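Local coordinates for 2,3,4,5-tetrahydropyridine-2,6-dicarboxylate N-succinyltransferase (Campylobacter jejuni, PDB 2RIJ), which probably catalyses transfer of a succinyl group from succinyl-CoA to tetrahydrodipicolinate, an early step in the succinylase route of lysine biosynthesis, at residues Lys14-Lys19 with Ser59-Leu64; Ala78-Gln83 with Val138-Leu143; Leu85-Ile90 with Asp117-Asp122; Ser95-Phe100 with Gln107-Leu112. All blocks are in the same frame, centred on the assembly; numbering follows the deposited sequence.

Contact 1: residues Lys14-Lys19 with Ser59-Leu64; sequences KQIEQK and SAAIML
Ile16 against Ala61 and Ile62 makes a small, buried, mainly apolar helix-to-helix contact in the N-terminal domain, where the C-terminal end of helix 6-17 leans on helix 57-69. The two backbones come closest at Ile16 and Ala61, whose CA atoms lie 6.5 Å apart, a spacing consistent with the short side chain of Ala61. The two branches of Ile16 divide the work. CG2, anti to the backbone N, is 3.9 Å from Ala61 CB and 3.7 Å from Ala61 O, so it covers both the methyl and the carbonyl of that residue. The longer branch, beside the backbone N (chi1 -66°), carries CD1 to 3.9 Å from Ile62 CD1, and the two isoleucine side chains cross at about a right angle. Ile62 sends its CB away from helix 6-17, and only the end of the chain, bent at chi2 (-51°), returns to meet Ile16. Glu17 adds a marginal touch, its CG 4.4 Å from Ala61 CB. No hydrogen bond joins the two segments, but Lys19 NZ forms a salt bridge with Glu65, the residue after segment 59-64. Ile62 also packs on Phe9, Leu12 and Ile13 of helix 6-17 and on Ala93 and Cys96 of helix 87-96. An isoleucine of one helix resting on an alanine of the next is helix-to-helix packing, here where helices 6-17, 57-69 and 87-96 cluster in the N-terminal domain.

Contact 2: residues Ala78-Gln83 with Val138-Leu143; sequences ASEFVQ and VESIYL
Helix 138-149 packs on the antiparallel sheet of the N-terminal domain, and here its first turn meets strand 80-84 through Glu80 with Ser140 and Val82 with Glu139. Ser140 OG donates a hydrogen bond to Glu80 OE1 at 2.7 Å, reaching the oxygen on its syn side but 32° out of the carboxylate plane. The extended outer chain of Glu80 carries the carboxylate across to the helix. Further bonds hold it there: OE1 receives Leu136 N, and OE2 pairs with Ser137 OG, which bonds Ser140 N in the manner of an N-cap. A negative group beside the helix N-terminus would probably be stabilised by the helix dipole. Two residues along the strand, Val82 turns the same way, and its CG1 lies against the bent chain of Glu139, 3.7 Å from Glu139 CD, the side chains crossing at about a right angle. Glu139 and Leu143 also rest on Val127 of the adjoining strand 124-129. Alternate strand residues facing one helix mark helix-on-sheet packing, with Glu80 bracing the capped start.

Contact 3: residues Leu85-Ile90 with Asp117-Asp122; sequences LKLEDI and DKFKDD
With its CG anti to the backbone N (chi1 -175°), Phe119 swings its ring from the loop after helix 107-117 to the start of helix 87-96, where Leu87, also anti (chi1 -170°), lays its side chain against the aromatic face. Leu87 CB stands 4.2 Å from the Phe119 ring centroid and 12° off the ring normal, a CH-pi contact, while Leu87 CD1 reaches back to Phe119 CG at 4.0 Å. Ile90 CD1 also approaches the ring obliquely. At the ring edge, near its plane, sits Leu85 O, 3.5 Å from Phe119 CE1. Polar groups of the two segments are joined through water: one molecule lies between Leu85 O and Lys120 O, another lies within hydrogen-bonding distance of Leu85 O and accepts from Asp122 N, and a third takes Leu87 N at 2.9 Å and donates to Asp121 OD1. Lys86, the N-cap residue, gives its backbone N to Asp89 OD2 at 2.8 Å, from above the carboxylate plane; Asp89 OD1 has a salt bridge to Arg70. The bond from Lys86 N to the Asp89 carboxylate is only the half of a capping box in which the N3 side chain takes the N-cap N-H, and an aromatic residue of the loop before strand 124-129 packs over that first turn.

Contact 4: residues Ser95-Phe100 with Gln107-Leu112; sequences SCFKPF and QNIDLL
Ile109 of helix 107-117 lies over one face of the Phe97 ring and also touches Phe100, so a single side chain meets both phenylalanines that follow helix 87-96. Its CG1 is 3.8 Å from the Phe97 ring centroid and 11° off the ring normal, almost over the centre, in a CH-pi contact. CG1 lies beside the backbone N (chi1 -48°), which places this branch over the ring. CD1, further out on the same branch, is 3.3 Å from Phe97 CD1 and 3.4 Å from Phe100 CB. Leu112, one helical turn on from Ile109, takes the edge of the Phe97 ring, near its plane, with CD1 3.6 Å from Phe97 CE2. Face and edge of one ring are thus met by two residues of one helix. Phe97 is the first residue to leave helical geometry after helix 87-96, and the contact closes a helix-loop-helix connection: the chain turns and returns as helix 107-117. The turn is tied locally by Phe100 N bonding Phe97 O at 2.8 Å. The Phe100 ring leads away from Ile109 toward edge-to-face contacts with Phe9 and His106. Further out, Leu94 packs on both Ile109 and Leu112, Ser59 of helix 57-69 touches Phe97, and Asn108 OD1 bonds Asn52. On another side of helix 107-117, Met188 and Met192 of a second subunit pack on Gln107, Asp110 and Leu111.

All four contacts belong to the N-terminal domain. Contacts 1 and 4 are buried and mainly apolar, with no hydrogen bond across: contact 1 joins two helices, contact 4 the residues just past helix 87-96 to helix 107-117; they meet where Ile62 CD1 packs 3.8 Å from Cys96 CB. Contacts 2 and 3 are only partly buried and bring in polar groups, a direct serine-carboxylate bond in the first and bridging waters in the second. Helix 87-96 serves both contact 3, at its start, and contact 4, just past its end, and Ile90 touches Leu112 between them. Helix packing continues into the sheet where Leu64 of contact 1 meets Phe81 of contact 2. Contacts 2 and 4 do not touch.

Contact 1: residues Lys14-Lys19 with Ser59-Leu64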
loop_
_atom_site.group_PDB
_atom_site.type_symbol
_atom_site.label_atom_id
_atom_site.label_comp_id
_atom_site.label_asym_id
_atom_site.label_seq_id
_atom_site.Cartn_x
_atom_site.Cartn_y
_atom_site.Cartn_z
ATOM N N LYS A 14 -43.909 -60.223 15.784
ATOM C CA LYS A 14 -44.626 -59.635 16.925
ATOM C C LYS A 14 -44.198 -60.291 18.233
ATOM O O LYS A 14 -43.917 -59.605 19.214
ATOM C CB LYS A 14 -46.156 -59.766 16.748
ATOM C CG LYS A 14 -46.986 -59.041 17.813
ATOM N N GLN A 15 -44.096 -61.613 18.251
ATOM C CA GLN A 15 -43.617 -62.291 19.464
ATOM C C GLN A 15 -42.188 -61.903 19.866
ATOM O O GLN A 15 -41.893 -61.721 21.050
ATOM C CB GLN A 15 -43.718 -63.812 19.322
ATOM C CG GLN A 15 -45.131 -64.282 19.346
ATOM C CD GLN A 15 -45.268 -65.781 19.169
ATOM O OE1 GLN A 15 -44.286 -66.504 18.920
ATOM N NE2 GLN A 15 -46.508 -66.256 19.272
ATOM N N ILE A 16 -41.299 -61.810 18.893
ATOM C CA ILE A 16 -39.918 -61.439 19.156
ATOM C C ILE A 16 -39.848 -60.028 19.745
ATOM O O ILE A 16 -39.178 -59.783 20.770
ATOM C CB ILE A 16 -39.073 -61.510 17.856
ATOM C CG1 ILE A 16 -38.966 -62.963 17.369
ATOM C CG2 ILE A 16 -37.657 -60.883 18.064
ATOM C CD1 ILE A 16 -38.529 -63.084 15.887
ATOM N N GLU A 17 -40.580 -59.107 19.113
ATOM C CA GLU A 17 -40.473 -57.696 19.425
ATOM C C GLU A 17 -41.154 -57.402 20.759
ATOM O O GLU A 17 -40.898 -56.365 21.352
ATOM C CB GLU A 17 -41.027 -56.813 18.285
ATOM C CG GLU A 17 -40.166 -56.792 17.027
ATOM C CD GLU A 17 -40.711 -55.900 15.891
ATOM O OE1 GLU A 17 -41.906 -55.539 15.960
ATOM O OE2 GLU A 17 -39.935 -55.561 14.943
ATOM N N GLN A 18 -41.994 -58.316 21.236
ATOM C CA GLN A 18 -42.629 -58.188 22.549
ATOM C C GLN A 18 -41.769 -58.829 23.651
ATOM O O GLN A 18 -42.148 -58.840 24.827
ATOM C CB GLN A 18 -44.062 -58.767 22.527
ATOM C CG GLN A 18 -44.150 -60.278 22.676
ATOM C CD GLN A 18 -45.554 -60.866 22.473
ATOM O OE1 GLN A 18 -45.781 -62.040 22.772
ATOM N NE2 GLN A 18 -46.487 -60.062 21.969
ATOM N N LYS A 19 -40.607 -59.355 23.297
ATOM C CA LYS A 19 -39.695 -59.850 24.314
ATOM C C LYS A 19 -39.226 -58.677 25.150
ATOM O O LYS A 19 -39.232 -57.517 24.708
ATOM C CB LYS A 19 -38.485 -60.568 23.710
ATOM C CG LYS A 19 -38.789 -61.988 23.214
ATOM C CD LYS A 19 -37.549 -62.626 22.551
ATOM C CE LYS A 19 -37.706 -64.119 22.385
ATOM N NZ LYS A 19 -36.408 -64.869 22.423
ATOM N N SER A 59 -36.596 -58.316 9.512
ATOM C CA SER A 59 -35.383 -59.061 9.215
ATOM C C SER A 59 -34.391 -58.995 10.369
ATOM O O SER A 59 -33.806 -59.998 10.732
ATOM C CB SER A 59 -34.769 -58.622 7.857
ATOM O OG SER A 59 -35.729 -58.757 6.796
ATOM N N ALA A 60 -34.251 -57.825 10.988
ATOM C CA ALA A 60 -33.383 -57.639 12.153
ATOM C C ALA A 60 -33.888 -58.509 13.331
ATOM O O ALA A 60 -33.106 -59.145 14.011
ATOM C CB ALA A 60 -33.354 -56.157 12.543
ATOM N N ALA A 61 -35.201 -58.573 13.507
ATOM C CA ALA A 61 -35.831 -59.344 14.591
ATOM C C ALA A 61 -35.492 -60.830 14.443
ATOM O O ALA A 61 -35.152 -61.477 15.432
ATOM C CB ALA A 61 -37.340 -59.150 14.591
ATOM N N ILE A 62 -35.557 -61.342 13.202
ATOM C CA ILE A 62 -35.261 -62.752 12.916
ATOM C C ILE A 62 -33.812 -63.033 13.272
ATOM O O ILE A 62 -33.538 -64.034 13.874
ATOM C CB ILE A 62 -35.546 -63.158 11.428
ATOM C CG1 ILE A 62 -37.042 -63.049 11.076
ATOM C CG2 ILE A 62 -35.019 -64.556 11.133
ATOM C CD1 ILE A 62 -38.012 -63.782 12.067
HETATM N N MSE A 63 -32.893 -62.134 12.942
HETATM C CA MSE A 63 -31.461 -62.319 13.221
HETATM C C MSE A 63 -31.155 -62.293 14.703
HETATM O O MSE A 63 -30.422 -63.119 15.215
HETATM C CB MSE A 63 -30.619 -61.204 12.582
HETATM C CG MSE A 63 -30.591 -61.198 11.081
HETATM SE SE MSE A 63 -30.175 -62.921 10.269
HETATM C CE MSE A 63 -28.709 -63.555 11.410
ATOM N N LEU A 64 -31.711 -61.305 15.395
ATOM C CA LEU A 64 -31.551 -61.200 16.844
ATOM C C LEU A 64 -32.128 -62.438 17.532
ATOM O O LEU A 64 -31.535 -62.981 18.486
ATOM C CB LEU A 64 -32.232 -59.937 17.364
ATOM C CG LEU A 64 -31.504 -58.651 16.929
ATOM C CD1 LEU A 64 -32.362 -57.437 17.247
ATOM C CD2 LEU A 64 -30.100 -58.585 17.575
#

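Contact 2: residues Ala78-Gln83 with Val138-Leu143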
loop_
_atom_site.group_PDB
_atom_site.type_symbol
_atom_site.label_atom_id
_atom_site.label_comp_id
_atom_site.label_asym_id
_atom_site.label_seq_id
_atom_site.Cartn_x
_atom_site.Cartn_y
_atom_site.Cartn_z
ATOM N N ALA A 78 -27.501 -51.468 25.561
ATOM C CA ALA A 78 -26.213 -51.063 25.008
ATOM C C ALA A 78 -26.494 -50.344 23.697
ATOM O O ALA A 78 -27.609 -50.440 23.156
ATOM C CB ALA A 78 -25.317 -52.284 24.796
ATOM N N SER A 79 -25.525 -49.578 23.201
ATOM C CA SER A 79 -25.722 -48.811 21.967
ATOM C C SER A 79 -25.637 -49.681 20.715
ATOM O O SER A 79 -26.061 -49.287 19.629
ATOM C CB SER A 79 -24.703 -47.665 21.848
ATOM O OG SER A 79 -23.390 -48.126 22.040
ATOM N N GLU A 80 -25.062 -50.862 20.861
ATOM C CA GLU A 80 -24.791 -51.698 19.710
ATOM C C GLU A 80 -24.737 -53.143 20.130
ATOM O O GLU A 80 -24.619 -53.444 21.327
ATOM C CB GLU A 80 -23.444 -51.278 19.071
ATOM C CG GLU A 80 -22.236 -51.575 19.964
ATOM C CD GLU A 80 -20.941 -51.193 19.292
ATOM O OE1 GLU A 80 -20.756 -49.982 19.020
ATOM O OE2 GLU A 80 -20.102 -52.101 19.081
ATOM N N PHE A 81 -24.840 -54.025 19.143
ATOM C CA PHE A 81 -24.712 -55.468 19.345
ATOM C C PHE A 81 -23.988 -56.064 18.153
ATOM O O PHE A 81 -24.325 -55.781 16.998
ATOM C CB PHE A 81 -26.094 -56.119 19.639
ATOM C CG PHE A 81 -26.084 -57.620 19.602
ATOM C CD1 PHE A 81 -25.625 -58.361 20.683
ATOM C CD2 PHE A 81 -26.557 -58.301 18.496
ATOM C CE1 PHE A 81 -25.629 -59.752 20.648
ATOM C CE2 PHE A 81 -26.560 -59.690 18.457
ATOM C CZ PHE A 81 -26.097 -60.411 19.548
ATOM N N VAL A 82 -22.932 -56.829 18.457
ATOM C CA VAL A 82 -22.103 -57.499 17.473
ATOM C C VAL A 82 -21.971 -58.957 17.867
ATOM O O VAL A 82 -21.668 -59.261 19.012
ATOM C CB VAL A 82 -20.694 -56.864 17.424
ATOM C CG1 VAL A 82 -19.802 -57.552 16.416
ATOM C CG2 VAL A 82 -20.784 -55.346 17.136
ATOM N N GLN A 83 -22.166 -59.870 16.926
ATOM C CA GLN A 83 -22.022 -61.291 17.231
ATOM C C GLN A 83 -21.671 -62.086 16.006
ATOM O O GLN A 83 -22.301 -61.929 14.966
ATOM C CB GLN A 83 -23.346 -61.824 17.798
ATOM C CG GLN A 83 -23.258 -63.158 18.527
ATOM C CD GLN A 83 -22.658 -63.042 19.931
ATOM O OE1 GLN A 83 -22.565 -61.964 20.511
ATOM N NE2 GLN A 83 -22.223 -64.149 20.448
ATOM N N VAL A 138 -14.641 -52.393 16.246
ATOM C CA VAL A 138 -14.255 -52.257 14.851
ATOM C C VAL A 138 -15.479 -52.451 13.950
ATOM O O VAL A 138 -15.708 -51.687 13.015
ATOM C CB VAL A 138 -13.145 -53.231 14.460
ATOM C CG1 VAL A 138 -12.830 -53.086 12.965
ATOM C CG2 VAL A 138 -11.873 -52.979 15.326
ATOM N N GLU A 139 -16.270 -53.463 14.245
ATOM C CA GLU A 139 -17.448 -53.770 13.454
ATOM C C GLU A 139 -18.437 -52.589 13.391
ATOM O O GLU A 139 -18.998 -52.293 12.329
ATOM C CB GLU A 139 -18.151 -55.028 14.022
ATOM C CG GLU A 139 -17.342 -56.340 13.912
ATOM C CD GLU A 139 -16.471 -56.684 15.137
ATOM O OE1 GLU A 139 -15.963 -55.778 15.864
ATOM O OE2 GLU A 139 -16.255 -57.899 15.347
ATOM N N SER A 140 -18.722 -51.965 14.539
ATOM C CA SER A 140 -19.654 -50.850 14.559
ATOM C C SER A 140 -19.050 -49.595 13.912
ATOM O O SER A 140 -19.765 -48.850 13.273
ATOM C CB SER A 140 -20.201 -50.552 15.947
ATOM O OG SER A 140 -19.205 -50.051 16.785
ATOM N N ILE A 141 -17.739 -49.385 14.033
ATOM C CA ILE A 141 -17.085 -48.299 13.297
ATOM C C ILE A 141 -17.335 -48.487 11.797
ATOM O O ILE A 141 -17.697 -47.543 11.085
ATOM C CB ILE A 141 -15.531 -48.238 13.511
ATOM C CG1 ILE A 141 -15.200 -47.918 14.956
ATOM C CG2 ILE A 141 -14.915 -47.162 12.578
ATOM C CD1 ILE A 141 -13.759 -48.213 15.354
ATOM N N TYR A 142 -17.147 -49.703 11.316
ATOM C CA TYR A 142 -17.338 -49.976 9.878
ATOM C C TYR A 142 -18.802 -49.796 9.440
ATOM O O TYR A 142 -19.070 -49.209 8.366
ATOM C CB TYR A 142 -16.784 -51.343 9.506
ATOM C CG TYR A 142 -15.340 -51.308 9.072
ATOM C CD1 TYR A 142 -14.325 -51.350 9.992
ATOM C CD2 TYR A 142 -15.005 -51.132 7.728
ATOM C CE1 TYR A 142 -13.008 -51.282 9.596
ATOM C CE2 TYR A 142 -13.687 -51.069 7.326
ATOM C CZ TYR A 142 -12.701 -51.161 8.264
ATOM O OH TYR A 142 -11.376 -51.097 7.896
ATOM N N LEU A 143 -19.755 -50.204 10.288
ATOM C CA LEU A 143 -21.167 -49.956 9.972
ATOM C C LEU A 143 -21.454 -48.425 9.850
ATOM O O LEU A 143 -22.181 -47.984 8.936
ATOM C CB LEU A 143 -22.081 -50.597 10.995
ATOM C CG LEU A 143 -23.580 -50.440 10.771
ATOM C CD1 LEU A 143 -24.032 -50.854 9.384
ATOM C CD2 LEU A 143 -24.296 -51.232 11.852
#

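Contact 3: residues Leu85-Ile90 with Asp117-Asp122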
loop_
_atom_site.group_PDB
_atom_site.type_symbol
_atom_site.label_atom_id
_atom_site.label_comp_id
_atom_site.label_asym_id
_atom_site.label_seq_id
_atom_site.Cartn_x
_atom_site.Cartn_y
_atom_site.Cartn_z
ATOM N N LEU A 85 -21.706 -65.060 13.493
ATOM C CA LEU A 85 -22.720 -65.984 13.011
ATOM C C LEU A 85 -22.166 -67.415 12.916
ATOM O O LEU A 85 -21.047 -67.646 12.436
ATOM C CB LEU A 85 -23.241 -65.556 11.632
ATOM C CG LEU A 85 -24.114 -64.310 11.655
ATOM C CD1 LEU A 85 -24.029 -63.650 10.285
ATOM C CD2 LEU A 85 -25.592 -64.702 12.061
ATOM N N LYS A 86 -22.964 -68.348 13.419
ATOM C CA LYS A 86 -22.791 -69.782 13.217
ATOM C C LYS A 86 -23.735 -70.248 12.108
ATOM O O LYS A 86 -24.744 -69.588 11.829
ATOM C CB LYS A 86 -23.100 -70.514 14.525
ATOM C CG LYS A 86 -22.166 -70.093 15.628
ATOM C CD LYS A 86 -22.377 -70.870 16.873
ATOM C CE LYS A 86 -21.221 -70.649 17.803
ATOM N NZ LYS A 86 -21.342 -71.423 19.050
ATOM N N LEU A 87 -23.454 -71.413 11.526
ATOM C CA LEU A 87 -24.336 -71.960 10.483
ATOM C C LEU A 87 -25.765 -72.091 10.992
ATOM O O LEU A 87 -26.709 -71.809 10.271
ATOM C CB LEU A 87 -23.851 -73.306 9.956
ATOM C CG LEU A 87 -24.539 -73.870 8.705
ATOM C CD1 LEU A 87 -24.528 -72.854 7.595
ATOM C CD2 LEU A 87 -23.864 -75.227 8.289
ATOM N N GLU A 88 -25.920 -72.525 12.234
ATOM C CA GLU A 88 -27.239 -72.718 12.822
ATOM C C GLU A 88 -28.075 -71.446 12.822
ATOM O O GLU A 88 -29.307 -71.498 12.668
ATOM C CB GLU A 88 -27.088 -73.287 14.235
ATOM C CG GLU A 88 -26.445 -72.390 15.243
ATOM C CD GLU A 88 -26.040 -73.146 16.498
ATOM O OE1 GLU A 88 -26.930 -73.440 17.347
ATOM O OE2 GLU A 88 -24.830 -73.458 16.620
ATOM N N ASP A 89 -27.399 -70.299 12.977
ATOM C CA ASP A 89 -28.046 -68.992 12.968
ATOM C C ASP A 89 -28.609 -68.698 11.584
ATOM O O ASP A 89 -29.736 -68.210 11.451
ATOM C CB ASP A 89 -27.069 -67.889 13.366
ATOM C CG ASP A 89 -26.444 -68.095 14.746
ATOM O OD1 ASP A 89 -27.106 -68.630 15.681
ATOM O OD2 ASP A 89 -25.263 -67.697 14.881
ATOM N N ILE A 90 -27.828 -69.028 10.561
ATOM C CA ILE A 90 -28.229 -68.799 9.177
ATOM C C ILE A 90 -29.399 -69.715 8.830
ATOM O O ILE A 90 -30.388 -69.276 8.234
ATOM C CB ILE A 90 -27.035 -69.015 8.215
ATOM C CG1 ILE A 90 -25.986 -67.919 8.450
ATOM C CG2 ILE A 90 -27.510 -68.990 6.792
ATOM C CD1 ILE A 90 -24.551 -68.373 8.318
ATOM N N ASP A 117 -24.311 -70.733 1.682
ATOM C CA ASP A 117 -23.480 -71.321 0.640
ATOM C C ASP A 117 -21.967 -71.092 0.787
ATOM O O ASP A 117 -21.182 -71.989 0.476
ATOM C CB ASP A 117 -23.987 -70.838 -0.721
ATOM C CG ASP A 117 -23.229 -71.461 -1.885
ATOM O OD1 ASP A 117 -23.126 -72.698 -1.916
ATOM O OD2 ASP A 117 -22.744 -70.711 -2.764
ATOM N N LYS A 118 -21.533 -69.941 1.295
ATOM C CA LYS A 118 -20.114 -69.673 1.457
ATOM C C LYS A 118 -19.665 -69.684 2.914
ATOM O O LYS A 118 -18.641 -69.068 3.250
ATOM C CB LYS A 118 -19.763 -68.303 0.852
ATOM C CG LYS A 118 -20.336 -68.017 -0.529
ATOM C CD LYS A 118 -19.684 -68.897 -1.546
ATOM C CE LYS A 118 -19.967 -68.454 -2.961
ATOM N NZ LYS A 118 -19.253 -69.404 -3.861
ATOM N N PHE A 119 -20.412 -70.374 3.778
ATOM C CA PHE A 119 -20.202 -70.265 5.215
ATOM C C PHE A 119 -18.818 -70.706 5.591
ATOM O O PHE A 119 -18.314 -71.691 5.057
ATOM C CB PHE A 119 -21.217 -71.071 6.030
ATOM C CG PHE A 119 -21.069 -70.850 7.494
ATOM C CD1 PHE A 119 -21.571 -69.696 8.074
ATOM C CD2 PHE A 119 -20.352 -71.738 8.276
ATOM C CE1 PHE A 119 -21.380 -69.439 9.413
ATOM C CE2 PHE A 119 -20.148 -71.499 9.615
ATOM C CZ PHE A 119 -20.664 -70.356 10.189
ATOM N N LYS A 120 -18.213 -69.972 6.507
ATOM C CA LYS A 120 -17.022 -70.406 7.199
ATOM C C LYS A 120 -17.170 -69.924 8.595
ATOM O O LYS A 120 -17.814 -68.902 8.852
ATOM C CB LYS A 120 -15.749 -69.789 6.627
ATOM C CG LYS A 120 -15.523 -70.017 5.166
ATOM C CD LYS A 120 -14.246 -69.310 4.714
ATOM C CE LYS A 120 -13.812 -69.783 3.315
ATOM N NZ LYS A 120 -12.543 -69.102 2.880
ATOM N N ASP A 121 -16.548 -70.637 9.518
ATOM C CA ASP A 121 -16.609 -70.243 10.916
ATOM C C ASP A 121 -15.847 -68.963 11.144
ATOM O O ASP A 121 -14.812 -68.754 10.532
ATOM C CB ASP A 121 -16.032 -71.336 11.822
ATOM C CG ASP A 121 -16.975 -72.552 11.957
ATOM O OD1 ASP A 121 -18.207 -72.362 12.281
ATOM O OD2 ASP A 121 -16.446 -73.669 11.759
ATOM N N ASP A 122 -16.375 -68.126 12.040
ATOM C CA ASP A 122 -15.794 -66.848 12.444
ATOM C C ASP A 122 -15.555 -65.822 11.321
ATOM O O ASP A 122 -14.788 -64.889 11.489
ATOM C CB ASP A 122 -14.491 -67.091 13.208
ATOM C CG ASP A 122 -14.700 -67.944 14.433
ATOM O OD1 ASP A 122 -15.518 -67.559 15.299
ATOM O OD2 ASP A 122 -14.065 -69.012 14.503
HETATM O O HOH W 1 -18.846 -69.096 13.275
HETATM O O HOH W 2 -19.140 -66.998 10.531
HETATM O O HOH W 3 -21.271 -72.952 12.561
#

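Contact 4: residues Ser95-Phe100 with Gln107-Leu112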
loop_
_atom_site.group_PDB
_atom_site.type_symbol
_atom_site.label_atom_id
_atom_site.label_comp_id
_atom_site.label_asym_id
_atom_site.label_seq_id
_atom_site.Cartn_x
_atom_site.Cartn_y
_atom_site.Cartn_z
ATOM N N SER A 95 -35.145 -70.568 7.774
ATOM C CA SER A 95 -36.376 -71.288 8.050
ATOM C C SER A 95 -37.528 -70.330 8.432
ATOM O O SER A 95 -38.664 -70.534 8.001
ATOM C CB SER A 95 -36.154 -72.405 9.079
ATOM O OG SER A 95 -36.047 -71.911 10.390
ATOM N N CYS A 96 -37.236 -69.280 9.207
ATOM C CA CYS A 96 -38.245 -68.245 9.517
ATOM C C CYS A 96 -38.685 -67.528 8.249
ATOM O O CYS A 96 -39.829 -67.110 8.141
ATOM C CB CYS A 96 -37.684 -67.192 10.463
ATOM S SG CYS A 96 -37.249 -67.818 12.064
ATOM N N PHE A 97 -37.783 -67.425 7.281
ATOM C CA PHE A 97 -38.106 -66.785 6.007
ATOM C C PHE A 97 -38.723 -67.715 4.961
ATOM O O PHE A 97 -38.896 -67.319 3.807
ATOM C CB PHE A 97 -36.845 -66.191 5.400
ATOM C CG PHE A 97 -36.356 -64.927 6.074
ATOM C CD1 PHE A 97 -37.169 -63.791 6.148
ATOM C CD2 PHE A 97 -35.036 -64.828 6.521
ATOM C CE1 PHE A 97 -36.692 -62.605 6.696
ATOM C CE2 PHE A 97 -34.562 -63.632 7.095
ATOM C CZ PHE A 97 -35.393 -62.536 7.180
ATOM N N LYS A 98 -39.030 -68.940 5.348
ATOM C CA LYS A 98 -39.605 -69.926 4.432
ATOM C C LYS A 98 -40.679 -69.378 3.474
ATOM O O LYS A 98 -40.558 -69.600 2.273
ATOM C CB LYS A 98 -40.114 -71.126 5.213
ATOM C CG LYS A 98 -40.699 -72.266 4.374
ATOM C CD LYS A 98 -41.030 -73.428 5.310
ATOM C CE LYS A 98 -42.021 -74.435 4.703
ATOM N NZ LYS A 98 -43.453 -73.968 4.681
ATOM N N PRO A 99 -41.682 -68.612 3.973
ATOM C CA PRO A 99 -42.706 -68.099 3.040
ATOM C C PRO A 99 -42.195 -67.237 1.863
ATOM O O PRO A 99 -42.922 -67.034 0.895
ATOM C CB PRO A 99 -43.614 -67.277 3.947
ATOM C CG PRO A 99 -43.367 -67.765 5.305
ATOM C CD PRO A 99 -41.947 -68.163 5.353
ATOM N N PHE A 100 -40.956 -66.744 1.939
ATOM C CA PHE A 100 -40.411 -65.829 0.934
ATOM C C PHE A 100 -39.379 -66.467 0.019
ATOM O O PHE A 100 -38.905 -65.813 -0.897
ATOM C CB PHE A 100 -39.670 -64.672 1.630
ATOM C CG PHE A 100 -40.519 -63.854 2.552
ATOM C CD1 PHE A 100 -41.266 -62.786 2.064
ATOM C CD2 PHE A 100 -40.562 -64.131 3.916
ATOM C CE1 PHE A 100 -42.034 -62.039 2.931
ATOM C CE2 PHE A 100 -41.323 -63.384 4.780
ATOM C CZ PHE A 100 -42.058 -62.347 4.306
ATOM N N GLN A 107 -33.631 -58.751 -0.307
ATOM C CA GLN A 107 -32.193 -58.668 -0.357
ATOM C C GLN A 107 -31.493 -59.272 0.851
ATOM O O GLN A 107 -30.453 -59.883 0.715
ATOM C CB GLN A 107 -31.797 -57.215 -0.502
ATOM C CG GLN A 107 -32.120 -56.626 -1.874
ATOM C CD GLN A 107 -31.331 -55.382 -2.096
ATOM O OE1 GLN A 107 -31.615 -54.341 -1.487
ATOM N NE2 GLN A 107 -30.282 -55.483 -2.926
ATOM N N ASN A 108 -32.066 -59.079 2.025
ATOM C CA ASN A 108 -31.534 -59.642 3.248
ATOM C C ASN A 108 -31.644 -61.156 3.191
ATOM O O ASN A 108 -30.756 -61.852 3.675
ATOM C CB ASN A 108 -32.246 -59.103 4.489
ATOM C CG ASN A 108 -31.880 -57.654 4.801
ATOM O OD1 ASN A 108 -30.721 -57.331 5.066
ATOM N ND2 ASN A 108 -32.872 -56.787 4.788
ATOM N N ILE A 109 -32.711 -61.660 2.581
ATOM C CA ILE A 109 -32.905 -63.109 2.490
ATOM C C ILE A 109 -31.902 -63.664 1.486
ATOM O O ILE A 109 -31.224 -64.638 1.776
ATOM C CB ILE A 109 -34.330 -63.519 2.093
ATOM C CG1 ILE A 109 -35.369 -62.773 2.943
ATOM C CG2 ILE A 109 -34.478 -65.045 2.281
ATOM C CD1 ILE A 109 -36.847 -63.334 2.864
ATOM N N ASP A 110 -31.767 -63.023 0.325
ATOM C CA ASP A 110 -30.749 -63.442 -0.653
ATOM C C ASP A 110 -29.340 -63.500 -0.055
ATOM O O ASP A 110 -28.533 -64.351 -0.409
ATOM C CB ASP A 110 -30.711 -62.494 -1.860
ATOM C CG ASP A 110 -32.026 -62.447 -2.647
ATOM O OD1 ASP A 110 -32.787 -63.438 -2.647
ATOM O OD2 ASP A 110 -32.312 -61.380 -3.250
ATOM N N LEU A 111 -29.020 -62.528 0.793
ATOM C CA LEU A 111 -27.706 -62.452 1.406
ATOM C C LEU A 111 -27.470 -63.696 2.275
ATOM O O LEU A 111 -26.406 -64.299 2.219
ATOM C CB LEU A 111 -27.560 -61.155 2.247
ATOM C CG LEU A 111 -26.158 -61.005 2.896
ATOM C CD1 LEU A 111 -25.126 -60.654 1.802
ATOM C CD2 LEU A 111 -26.183 -59.965 4.000
ATOM N N LEU A 112 -28.473 -64.069 3.081
ATOM C CA LEU A 112 -28.380 -65.283 3.918
ATOM C C LEU A 112 -28.168 -66.566 3.085
ATOM O O LEU A 112 -27.364 -67.415 3.437
ATOM C CB LEU A 112 -29.638 -65.428 4.782
ATOM C CG LEU A 112 -29.766 -64.433 5.944
ATOM C CD1 LEU A 112 -31.139 -64.497 6.501
ATOM C CD2 LEU A 112 -28.740 -64.666 7.072
#